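Local structure of chitin oligosaccharide binding protein NagB2 (Paenibacillus sp. FPU-7, 7EHU) at residues Leu272-Gly275 and Ser276-Thr279; Arg354-Met358 and Lys359-Thr363; Ala368-Thr371 and Lys372-Glu376. The protein binds chitin oligosaccharides such as N,N'-diacetylchitobiose and N,N',N''-triacetylchitotriose, probably as the extracellular solute-binding component of a sugar uptake system. One frame throughout, in Å; residues are numbered along the deposited sequence.

Interactions 1, 2 and 3 follow one another along the chain, each a local contact within a continuous run of residues. Interaction 1 ends strand 271-275, interaction 2 lies in the loop between helices 342-352 and 369-379, and interaction 3 forms the first turns of helix 369-379. The centres of interactions 1 and 3 are about 12 Å apart and they touch, Thr279 packing on Leu370, Thr371 and Ile374. Interaction 2 lies about 18 Å from interaction 1, centre to centre, yet meets it where Val355 packs on Ser276. The centres of interactions 2 and 3 are about 14 Å apart, nearest atoms about 6 Å. Interaction 1 contacts the sugar directly through Trp277; the other two pack on its turn, through Ser276 and Thr279.

Interaction 1: Leu272-Gly275 and Ser276-Thr279; sequences LFDG and SWAT. With NAG (2-acetamido-2-deoxy-beta-D-glucopyranose), chain B; NAG (2-acetamido-2-deoxy-beta-D-glucopyranose), chain C; NAG (2-acetamido-2-deoxy-beta-D-glucopyranose), chain D.
Gly275 and Ala278 close the turn by which strand 272-275 passes into the 3-10 segment 276-278. Ala278 N donates to Gly275 O over 3.0 Å, the three-residue spacing expected of a 3-10 turn, and the donor stands above the carbonyl plane instead of on a lone pair. The same spacing recurs one step on, where Thr279 N reaches Ser276 O at 3.2 Å. Gly275 O is gripped a second time by the hydroxyl of Tyr152, on the neighbouring strand 138-154.

Among the side chains Trp277 does most. Its chi1 of 63° sets CG between the backbone N and the carbonyl carbon, folding the indole back against the end of the strand. Gly275 CA then lies 3.5 Å from the centroid of the six-membered ring of Trp277 and only 7° off the ring normal, a CH-pi contact over the face; with no side chain, Gly275 can come this close. The opposite face is taken by the NAG of chain C, whose C4 sits 3.8 Å above the plane of the Trp277 ring. The NAG of chain D meets the ring obliquely, its O5 being 3.7 Å from Trp277 CH2. The backbone contributes as well: N2 of the chain B NAG donates to Trp277 O at 3.1 Å, nearly straight at 170°.

Asp274 stands almost upright to the indole. Its OD1 accepts from Gly275 N at 2.8 Å, on the anti side of the carboxylate. The hydroxyl of Tyr257 is hydrogen-bonded to both Asp274 OD1 and Trp277 NE1, so it links the two side chains and helps fix the indole's rotation. An aromatic platform stacked on a sugar ring is characteristic of carbohydrate-binding sites; in this chitin-oligosaccharide pocket the Trp277 carbonyl adds a bond to an acetamido N-H.

Interaction 2: Arg354-Met358 and Lys359-Thr363; sequences RVPSM and KGVPT
Val361 turns its side chain back toward Pro356, five residues earlier in the same loop. Starting at its root, Val361 CB is 4.1 Å from Pro356 CG. The branch CG2 then makes the closest side-chain approach, lying 3.9 Å from Pro356 CG and 4.0 Å from Pro356 CB, so a single methyl group covers one corner of the proline ring. That methyl also lies 4.0 Å from Met358 O. A chi1 of 174° sends CG1 anti to the backbone N and so leaves CG2 beside that N, on the side of the proline. Beyond the loop, Val361 also packs on Leu349 of helix 342-352.

The polar link is made by a water. It donates to Met358 O at 2.8 Å and accepts from Val361 N at 2.9 Å, bridging the two ends of the bend. Gly360, with a positive phi of 91°, makes the reversal, and its conformation is one that calls for glycine. Lys359 and Gly360 have backbone angles like those of a type II turn, but Met358 CA and Val361 CA are 7.3 Å apart, beyond the usual limit. The arrangement is a non-regular loop bend bridged by one water, in the connection between helices 342-352 and 369-379.

Interaction 3: Ala368-Thr371 and Lys372-Glu376; sequences APLT and KAIGE
Ile374 and Leu370, one helical turn apart, are brought together by different first torsions. Ile374 has chi1 at -65°, so CG1 lies beside its own backbone N and 3.4 Å from Leu370 O. Leu370, with chi1 at -180°, sends CG anti to its N, where it meets Ile374 CD1 at 4.3 Å. This is a loose apolar pair on the buried side of the helix, and both residues also pack on Tyr152 of strand 138-154.

The backbone supplies firmer evidence of the fold. Four successive bonds span four residues each: Lys372 N to Ala368 O at 3.0 Å, Ala373 N to Pro369 O at 3.0 Å, Ile374 N to Leu370 O at 2.9 Å and Gly375 N to Thr371 O at 2.9 Å. They show the i to i+4 pattern of an alpha-helix. Thr371 OG1 is hydrogen-bonded to Asn353 OD1, tying the helix to Asn353, just after helix 342-352, where the connection begins. Ala368 occupies the N-cap position and Pro369 the first helical place, where its missing N-H costs no helix bond; the whole is the regular alpha-helical start of helix 369-379, packed through Leu370 and Ile374 on strands 138-154 and 294-297.

Interaction 1: Leu272-Gly275 and Ser276-Thr279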
ATOM      1  N   LEU A 272      -5.179  -9.780  10.593  1.00  9.53           N
ATOM      2  CA  LEU A 272      -5.403  -9.129   9.306  1.00  9.29           C
ATOM      3  C   LEU A 272      -4.053  -8.677   8.781  1.00  8.63           C
ATOM      4  O   LEU A 272      -3.361  -7.926   9.470  1.00  9.08           O
ATOM      5  CB  LEU A 272      -6.307  -7.907   9.499  1.00  9.12           C
ATOM      6  CG  LEU A 272      -6.576  -7.058   8.259  1.00  9.10           C
ATOM      7  CD1 LEU A 272      -7.669  -7.707   7.407  1.00 10.37           C
ATOM      8  CD2 LEU A 272      -6.992  -5.673   8.627  1.00  9.91           C
ATOM      9  N   PHE A 273      -3.668  -9.126   7.596  1.00  8.99           N
ATOM     10  CA  PHE A 273      -2.440  -8.666   6.968  1.00  9.00           C
ATOM     11  C   PHE A 273      -2.770  -7.434   6.133  1.00  9.01           C
ATOM     12  O   PHE A 273      -3.583  -7.512   5.203  1.00  9.82           O
ATOM     13  CB  PHE A 273      -1.789  -9.767   6.118  1.00  9.16           C
ATOM     14  CG  PHE A 273      -0.368  -9.443   5.778  1.00  8.59           C
ATOM     15  CD1 PHE A 273       0.644  -9.759   6.661  1.00  9.11           C
ATOM     16  CD2 PHE A 273      -0.046  -8.738   4.632  1.00  9.01           C
ATOM     17  CE1 PHE A 273       1.954  -9.410   6.398  1.00  9.56           C
ATOM     18  CE2 PHE A 273       1.276  -8.367   4.378  1.00  9.81           C
ATOM     19  CZ  PHE A 273       2.272  -8.707   5.245  1.00  9.62           C
ATOM     20  N   ASP A 274      -2.214  -6.291   6.504  1.00  8.91           N
ATOM     21  CA  ASP A 274      -2.620  -5.053   5.856  1.00  8.28           C
ATOM     22  C   ASP A 274      -1.529  -4.011   6.010  1.00  8.48           C
ATOM     23  O   ASP A 274      -0.572  -4.180   6.776  1.00  8.54           O
ATOM     24  CB  ASP A 274      -3.944  -4.547   6.451  1.00  8.49           C
ATOM     25  CG  ASP A 274      -4.839  -3.860   5.438  1.00  8.95           C
ATOM     26  OD1 ASP A 274      -4.318  -3.241   4.475  1.00  9.07           O
ATOM     27  OD2 ASP A 274      -6.055  -3.866   5.648  1.00 10.59           O
ATOM     28  N   GLY A 275      -1.686  -2.926   5.247  1.00  8.41           N
ATOM     29  CA  GLY A 275      -0.800  -1.804   5.351  1.00  7.94           C
ATOM     30  C   GLY A 275      -1.137  -0.894   6.507  1.00  8.38           C
ATOM     31  O   GLY A 275      -2.250  -0.893   7.037  1.00  9.43           O
ATOM     32  N   SER A 276      -0.154  -0.079   6.885  1.00  8.54           N
ATOM     33  CA  SER A 276      -0.288   0.759   8.074  1.00  9.01           C
ATOM     34  C   SER A 276      -1.300   1.864   7.882  1.00  9.26           C
ATOM     35  O   SER A 276      -1.738   2.459   8.873  1.00 11.05           O
ATOM     36  CB  SER A 276       1.067   1.250   8.555  1.00 10.38           C
ATOM     37  OG  SER A 276       1.826   1.792   7.497  1.00 10.46           O
ATOM     38  N   TRP A 277      -1.726   2.106   6.644  1.00  9.23           N
ATOM     39  CA  TRP A 277      -2.811   3.050   6.355  1.00 10.01           C
ATOM     40  C   TRP A 277      -4.169   2.548   6.836  1.00  9.78           C
ATOM     41  O   TRP A 277      -5.136   3.313   6.800  1.00 11.27           O
ATOM     42  CB  TRP A 277      -2.849   3.327   4.826  1.00 10.06           C
ATOM     43  CG  TRP A 277      -3.156   2.058   4.065  1.00  9.28           C
ATOM     44  CD1 TRP A 277      -4.367   1.421   3.972  1.00  9.43           C
ATOM     45  CD2 TRP A 277      -2.226   1.225   3.354  1.00  8.60           C
ATOM     46  NE1 TRP A 277      -4.253   0.251   3.271  1.00  9.12           N
ATOM     47  CE2 TRP A 277      -2.944   0.107   2.879  1.00  8.44           C
ATOM     48  CE3 TRP A 277      -0.860   1.321   3.075  1.00  9.52           C
ATOM     49  CZ2 TRP A 277      -2.331  -0.910   2.159  1.00  9.26           C
ATOM     50  CZ3 TRP A 277      -0.257   0.316   2.353  1.00  9.81           C
ATOM     51  CH2 TRP A 277      -0.993  -0.782   1.893  1.00  9.85           C
ATOM     52  N   ALA A 278      -4.239   1.307   7.328  1.00 10.33           N
ATOM     53  CA  ALA A 278      -5.480   0.755   7.868  1.00 10.23           C
ATOM     54  C   ALA A 278      -5.680   1.090   9.339  1.00  9.83           C
ATOM     55  O   ALA A 278      -6.757   0.826   9.879  1.00 11.21           O
ATOM     56  CB  ALA A 278      -5.471  -0.775   7.725  1.00 12.23           C
ATOM     57  N   THR A 279      -4.661   1.643  10.015  1.00 10.16           N
ATOM     58  CA  THR A 279      -4.730   1.800  11.469  1.00  9.86           C
ATOM     59  C   THR A 279      -5.962   2.570  11.914  1.00  9.88           C
ATOM     60  O   THR A 279      -6.598   2.206  12.911  1.00 10.25           O
ATOM     61  CB  THR A 279      -3.457   2.464  11.990  1.00 10.69           C
ATOM     62  OG1 THR A 279      -2.377   1.562  11.793  1.00 10.94           O
ATOM     63  CG2 THR A 279      -3.557   2.812  13.477  1.00 11.56           C
TER
HETATM   64  C1  NAG B   1      -6.678   6.608   4.489  1.00 13.95           C
HETATM   65  C2  NAG B   1      -7.137   5.236   3.964  1.00 11.35           C
HETATM   66  C3  NAG B   1      -6.020   4.548   3.190  1.00 10.20           C
HETATM   67  C4  NAG B   1      -5.303   5.499   2.237  1.00  9.60           C
HETATM   68  C5  NAG B   1      -5.012   6.836   2.902  1.00 10.39           C
HETATM   69  C6  NAG B   1      -4.433   7.859   1.958  1.00 11.21           C
HETATM   70  C7  NAG B   1      -8.774   3.975   5.336  1.00 12.57           C
HETATM   71  C8  NAG B   1      -8.941   3.121   6.568  1.00 13.90           C
HETATM   72  N2  NAG B   1      -7.530   4.400   5.088  1.00 12.02           N
HETATM   73  O1  NAG B   1      -7.733   7.283   5.081  1.00 18.68           O
HETATM   74  O3  NAG B   1      -6.580   3.429   2.507  1.00 10.66           O
HETATM   75  O4  NAG B   1      -4.011   4.962   1.960  1.00  9.08           O
HETATM   76  O5  NAG B   1      -6.217   7.385   3.438  1.00 12.53           O
HETATM   77  O6  NAG B   1      -5.173   7.939   0.752  1.00 11.61           O
HETATM   78  O7  NAG B   1      -9.714   4.242   4.586  1.00 13.19           O
HETATM   79  C1  NAG C   2      -3.800   4.323   0.711  1.00  8.60           C
HETATM   80  C2  NAG C   2      -2.294   4.182   0.585  1.00  8.41           C
HETATM   81  C3  NAG C   2      -1.926   3.293  -0.601  1.00  8.39           C
HETATM   82  C4  NAG C   2      -2.725   1.997  -0.602  1.00  8.39           C
HETATM   83  C5  NAG C   2      -4.204   2.334  -0.470  1.00  8.13           C
HETATM   84  C6  NAG C   2      -5.112   1.132  -0.395  1.00  9.49           C
HETATM   85  C7  NAG C   2      -1.054   6.174   1.389  1.00  9.29           C
HETATM   86  C8  NAG C   2      -0.529   7.518   1.002  1.00 10.70           C
HETATM   87  N2  NAG C   2      -1.680   5.492   0.420  1.00  8.36           N
HETATM   88  O3  NAG C   2      -0.531   3.045  -0.529  1.00  8.14           O
HETATM   89  O4  NAG C   2      -2.545   1.333  -1.850  1.00  7.63           O
HETATM   90  O5  NAG C   2      -4.398   3.069   0.744  1.00  8.31           O
HETATM   91  O6  NAG C   2      -6.479   1.530  -0.370  1.00 10.15           O
HETATM   92  O7  NAG C   2      -0.897   5.722   2.520  1.00 10.05           O
HETATM   93  C1  NAG D   3      -1.817   0.137  -1.851  1.00  8.40           C
HETATM   94  C2  NAG D   3      -1.914  -0.456  -3.236  1.00  7.93           C
HETATM   95  C3  NAG D   3      -0.989  -1.664  -3.371  1.00  7.72           C
HETATM   96  C4  NAG D   3       0.434  -1.288  -2.972  1.00  7.25           C
HETATM   97  C5  NAG D   3       0.446  -0.660  -1.582  1.00  7.50           C
HETATM   98  C6  NAG D   3       1.811  -0.163  -1.157  1.00  7.98           C
HETATM   99  C7  NAG D   3      -3.968  -0.194  -4.544  1.00 10.11           C
HETATM  100  C8  NAG D   3      -5.361  -0.706  -4.792  1.00 10.75           C
HETATM  101  N2  NAG D   3      -3.279  -0.812  -3.583  1.00  7.92           N
HETATM  102  O3  NAG D   3      -1.041  -2.113  -4.720  1.00  8.76           O
HETATM  103  O4  NAG D   3       1.290  -2.426  -2.934  1.00  8.29           O
HETATM  104  O5  NAG D   3      -0.460   0.456  -1.557  1.00  7.91           O
HETATM  105  O6  NAG D   3       2.313   0.827  -2.042  1.00  8.62           O
HETATM  106  O7  NAG D   3      -3.483   0.731  -5.198  1.00 12.22           O

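Interaction 2: Arg354-Met358 and Lys359-Thr363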
ATOM      1  N   ARG A 354      -1.755   8.447  10.420  1.00 17.89           N
ATOM      2  CA  ARG A 354      -1.126   8.349   9.106  0.74 17.14           C
ATOM      3  C   ARG A 354       0.377   8.628   9.237  1.00 16.30           C
ATOM      4  O   ARG A 354       0.797   9.602   9.860  1.00 15.58           O
ATOM      5  CB  ARG A 354      -1.825   9.274   8.092  0.74 18.42           C
ATOM      6  CG  ARG A 354      -3.378   9.067   7.974  0.74 19.87           C
ATOM      7  CD  ARG A 354      -4.014   9.311   6.568  0.74 19.49           C
ATOM      8  NE  ARG A 354      -4.023  10.742   6.215  0.74 17.68           N
ATOM      9  CZ  ARG A 354      -4.893  11.639   6.682  0.74 17.26           C
ATOM     10  NH1 ARG A 354      -5.871  11.321   7.534  0.74 18.25           N
ATOM     11  NH2 ARG A 354      -4.769  12.899   6.320  0.74 17.20           N
ATOM     12  N   VAL A 355       1.171   7.745   8.654  1.00 14.35           N
ATOM     13  CA  VAL A 355       2.624   7.682   8.807  1.00 14.88           C
ATOM     14  C   VAL A 355       3.309   8.763   7.980  1.00 12.35           C
ATOM     15  O   VAL A 355       3.137   8.759   6.759  1.00 11.64           O
ATOM     16  CB  VAL A 355       3.090   6.296   8.325  1.00 16.81           C
ATOM     17  CG1 VAL A 355       4.589   6.201   8.220  1.00 17.35           C
ATOM     18  CG2 VAL A 355       2.526   5.183   9.198  1.00 18.15           C
ATOM     19  N   PRO A 356       4.104   9.677   8.564  1.00 11.55           N
ATOM     20  CA  PRO A 356       4.663  10.775   7.752  1.00 10.88           C
ATOM     21  C   PRO A 356       5.574  10.312   6.627  1.00  9.99           C
ATOM     22  O   PRO A 356       6.298   9.316   6.735  1.00 10.31           O
ATOM     23  CB  PRO A 356       5.453  11.606   8.764  1.00 11.43           C
ATOM     24  CG  PRO A 356       4.749  11.344  10.058  1.00 13.26           C
ATOM     25  CD  PRO A 356       4.336   9.903  10.009  1.00 12.45           C
ATOM     26  N   SER A 357       5.545  11.077   5.538  1.00  9.23           N
ATOM     27  CA  SER A 357       6.584  10.975   4.518  1.00  8.73           C
ATOM     28  C   SER A 357       7.681  12.015   4.679  1.00  8.82           C
ATOM     29  O   SER A 357       8.720  11.899   4.018  1.00  9.29           O
ATOM     30  CB  SER A 357       5.973  11.116   3.128  1.00  9.31           C
ATOM     31  OG  SER A 357       5.356  12.380   3.018  1.00  9.20           O
ATOM     32  N   MET A 358       7.472  13.027   5.524  1.00  8.51           N
ATOM     33  CA  MET A 358       8.411  14.119   5.740  1.00  8.57           C
ATOM     34  C   MET A 358       9.035  13.974   7.113  1.00  8.93           C
ATOM     35  O   MET A 358       8.401  13.477   8.042  1.00  9.78           O
ATOM     36  CB  MET A 358       7.646  15.449   5.671  1.00  9.47           C
ATOM     37  CG  MET A 358       7.149  15.746   4.247  1.00  9.72           C
ATOM     38  SD  MET A 358       6.231  17.281   4.140  1.00 10.26           S
ATOM     39  CE  MET A 358       7.620  18.438   4.259  1.00 11.47           C
ATOM     40  N   LYS A 359      10.293  14.394   7.214  1.00  9.55           N
ATOM     41  CA  LYS A 359      11.078  14.270   8.438  1.00  9.63           C
ATOM     42  C   LYS A 359      10.712  15.323   9.476  1.00 10.35           C
ATOM     43  O   LYS A 359      10.327  16.436   9.154  1.00 11.46           O
ATOM     44  CB  LYS A 359      12.567  14.448   8.110  1.00 11.20           C
ATOM     45  CG  LYS A 359      13.142  13.433   7.134  1.00 13.53           C
ATOM     46  CD  LYS A 359      14.548  13.802   6.704  1.00 16.50           C
ATOM     47  CE  LYS A 359      14.905  13.254   5.367  1.00 18.32           C
ATOM     48  NZ  LYS A 359      16.155  13.813   4.837  1.00 17.47           N
ATOM     49  N   GLY A 360      10.887  14.971  10.743  1.00 10.78           N
ATOM     50  CA  GLY A 360      10.787  15.953  11.801  1.00 12.02           C
ATOM     51  C   GLY A 360       9.432  16.162  12.437  1.00 12.20           C
ATOM     52  O   GLY A 360       9.284  17.098  13.232  1.00 12.63           O
ATOM     53  N   VAL A 361       8.436  15.337  12.118  1.00 11.23           N
ATOM     54  CA  VAL A 361       7.152  15.446  12.809  1.00 11.91           C
ATOM     55  C   VAL A 361       7.358  15.002  14.256  1.00 13.57           C
ATOM     56  O   VAL A 361       7.809  13.878  14.478  1.00 13.88           O
ATOM     57  CB  VAL A 361       6.083  14.590  12.114  1.00 12.09           C
ATOM     58  CG1 VAL A 361       4.804  14.590  12.923  1.00 13.39           C
ATOM     59  CG2 VAL A 361       5.858  15.053  10.684  1.00 12.49           C
ATOM     60  N   PRO A 362       7.052  15.816  15.267  1.00 14.42           N
ATOM     61  CA  PRO A 362       7.256  15.365  16.651  1.00 16.59           C
ATOM     62  C   PRO A 362       6.335  14.210  17.014  1.00 16.67           C
ATOM     63  O   PRO A 362       5.255  14.031  16.444  1.00 15.98           O
ATOM     64  CB  PRO A 362       6.935  16.616  17.486  1.00 17.95           C
ATOM     65  CG  PRO A 362       6.998  17.754  16.546  1.00 17.92           C
ATOM     66  CD  PRO A 362       6.571  17.208  15.222  1.00 15.46           C
ATOM     67  N   THR A 363       6.768  13.410  17.981  1.00 18.61           N
ATOM     68  CA  THR A 363       5.915  12.335  18.477  1.00 20.54           C
ATOM     69  C   THR A 363       4.634  12.958  19.036  1.00 19.80           C
ATOM     70  O   THR A 363       4.705  13.937  19.789  1.00 21.73           O
ATOM     71  CB  THR A 363       6.658  11.538  19.556  1.00 25.22           C
ATOM     72  OG1 THR A 363       7.856  10.988  18.993  1.00 28.56           O
ATOM     73  CG2 THR A 363       5.813  10.391  20.089  1.00 26.32           C
TER
HETATM   74  O   HOH W   1       8.600  12.802  10.723  1.00 11.44           O

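Interaction 3: Ala368-Thr371 and Lys372-Glu376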
ATOM      1  N   ALA A 368      -0.305   6.702  19.970  1.00 24.61           N
ATOM      2  CA  ALA A 368      -1.228   5.584  20.044  1.00 20.49           C
ATOM      3  C   ALA A 368      -0.463   4.261  20.221  1.00 16.58           C
ATOM      4  O   ALA A 368       0.535   4.021  19.519  1.00 15.83           O
ATOM      5  CB  ALA A 368      -2.078   5.620  18.775  1.00 22.04           C
ATOM      6  N   PRO A 369      -0.864   3.412  21.181  1.00 15.81           N
ATOM      7  CA  PRO A 369      -0.164   2.135  21.381  1.00 15.30           C
ATOM      8  C   PRO A 369       0.010   1.282  20.131  1.00 14.10           C
ATOM      9  O   PRO A 369       1.049   0.632  19.947  1.00 14.59           O
ATOM     10  CB  PRO A 369      -1.057   1.410  22.403  1.00 16.56           C
ATOM     11  CG  PRO A 369      -1.773   2.459  23.134  1.00 18.32           C
ATOM     12  CD  PRO A 369      -1.849   3.677  22.251  1.00 16.11           C
ATOM     13  N   LEU A 370      -1.000   1.224  19.274  1.00 11.52           N
ATOM     14  CA  LEU A 370      -0.886   0.359  18.103  1.00 10.95           C
ATOM     15  C   LEU A 370       0.174   0.903  17.145  1.00 11.74           C
ATOM     16  O   LEU A 370       0.957   0.138  16.569  1.00 11.85           O
ATOM     17  CB  LEU A 370      -2.246   0.235  17.420  1.00  9.89           C
ATOM     18  CG  LEU A 370      -2.304  -0.644  16.174  1.00 10.99           C
ATOM     19  CD1 LEU A 370      -1.757  -2.034  16.437  1.00 11.74           C
ATOM     20  CD2 LEU A 370      -3.744  -0.707  15.660  1.00 10.46           C
ATOM     21  N   THR A 371       0.241   2.222  16.988  1.00 12.87           N
ATOM     22  CA  THR A 371       1.284   2.796  16.144  1.00 14.80           C
ATOM     23  C   THR A 371       2.665   2.557  16.759  1.00 15.91           C
ATOM     24  O   THR A 371       3.633   2.317  16.028  1.00 16.51           O
ATOM     25  CB  THR A 371       0.956   4.271  15.902  1.00 16.50           C
ATOM     26  OG1 THR A 371      -0.229   4.315  15.083  1.00 18.63           O
ATOM     27  CG2 THR A 371       2.086   5.012  15.181  1.00 18.79           C
ATOM     28  N   LYS A 372       2.770   2.581  18.095  1.00 16.84           N
ATOM     29  CA  LYS A 372       4.036   2.248  18.743  1.00 18.82           C
ATOM     30  C   LYS A 372       4.441   0.816  18.399  1.00 18.49           C
ATOM     31  O   LYS A 372       5.611   0.548  18.102  1.00 19.82           O
ATOM     32  CB  LYS A 372       3.919   2.443  20.261  1.00 21.09           C
ATOM     33  CG  LYS A 372       5.196   2.066  21.051  1.00 23.95           C
ATOM     34  CD  LYS A 372       4.995   2.150  22.567  1.00 26.42           C
ATOM     35  CE  LYS A 372       6.303   1.999  23.351  1.00 28.03           C
ATOM     36  NZ  LYS A 372       6.097   1.743  24.812  1.00 30.17           N
ATOM     37  N   ALA A 373       3.480  -0.115  18.422  1.00 17.01           N
ATOM     38  CA  ALA A 373       3.782  -1.505  18.093  1.00 16.66           C
ATOM     39  C   ALA A 373       4.207  -1.664  16.634  1.00 15.94           C
ATOM     40  O   ALA A 373       5.116  -2.445  16.330  1.00 17.80           O
ATOM     41  CB  ALA A 373       2.568  -2.382  18.393  1.00 16.84           C
ATOM     42  N   ILE A 374       3.554  -0.952  15.714  1.00 14.71           N
ATOM     43  CA  ILE A 374       3.980  -1.015  14.316  1.00 15.31           C
ATOM     44  C   ILE A 374       5.393  -0.460  14.184  1.00 17.76           C
ATOM     45  O   ILE A 374       6.253  -1.035  13.499  1.00 18.18           O
ATOM     46  CB  ILE A 374       2.987  -0.271  13.399  1.00 14.25           C
ATOM     47  CG1 ILE A 374       1.624  -0.959  13.406  1.00 12.52           C
ATOM     48  CG2 ILE A 374       3.498  -0.169  11.962  1.00 15.81           C
ATOM     49  CD1 ILE A 374       0.502  -0.043  12.951  1.00 13.15           C
ATOM     50  N   GLY A 375       5.662   0.652  14.875  1.00 19.00           N
ATOM     51  CA  GLY A 375       6.997   1.227  14.861  1.00 21.37           C
ATOM     52  C   GLY A 375       8.050   0.267  15.376  1.00 23.28           C
ATOM     53  O   GLY A 375       9.152   0.188  14.821  1.00 24.95           O
ATOM     54  N   GLU A 376       7.728  -0.485  16.433  1.00 24.48           N
ATOM     55  CA  GLU A 376       8.690  -1.430  16.995  1.00 26.64           C
ATOM     56  C   GLU A 376       8.977  -2.562  16.018  1.00 25.63           C
ATOM     57  O   GLU A 376      10.129  -2.996  15.881  1.00 26.65           O
ATOM     58  CB  GLU A 376       8.173  -1.960  18.334  1.00 29.34           C
ATOM     59  CG  GLU A 376       8.264  -0.930  19.459  1.00 32.61           C
ATOM     60  CD  GLU A 376       7.455  -1.297  20.689  1.00 35.22           C
ATOM     61  OE1 GLU A 376       7.614  -0.605  21.713  1.00 35.58           O
ATOM     62  OE2 GLU A 376       6.666  -2.266  20.639  1.00 37.69           O
TER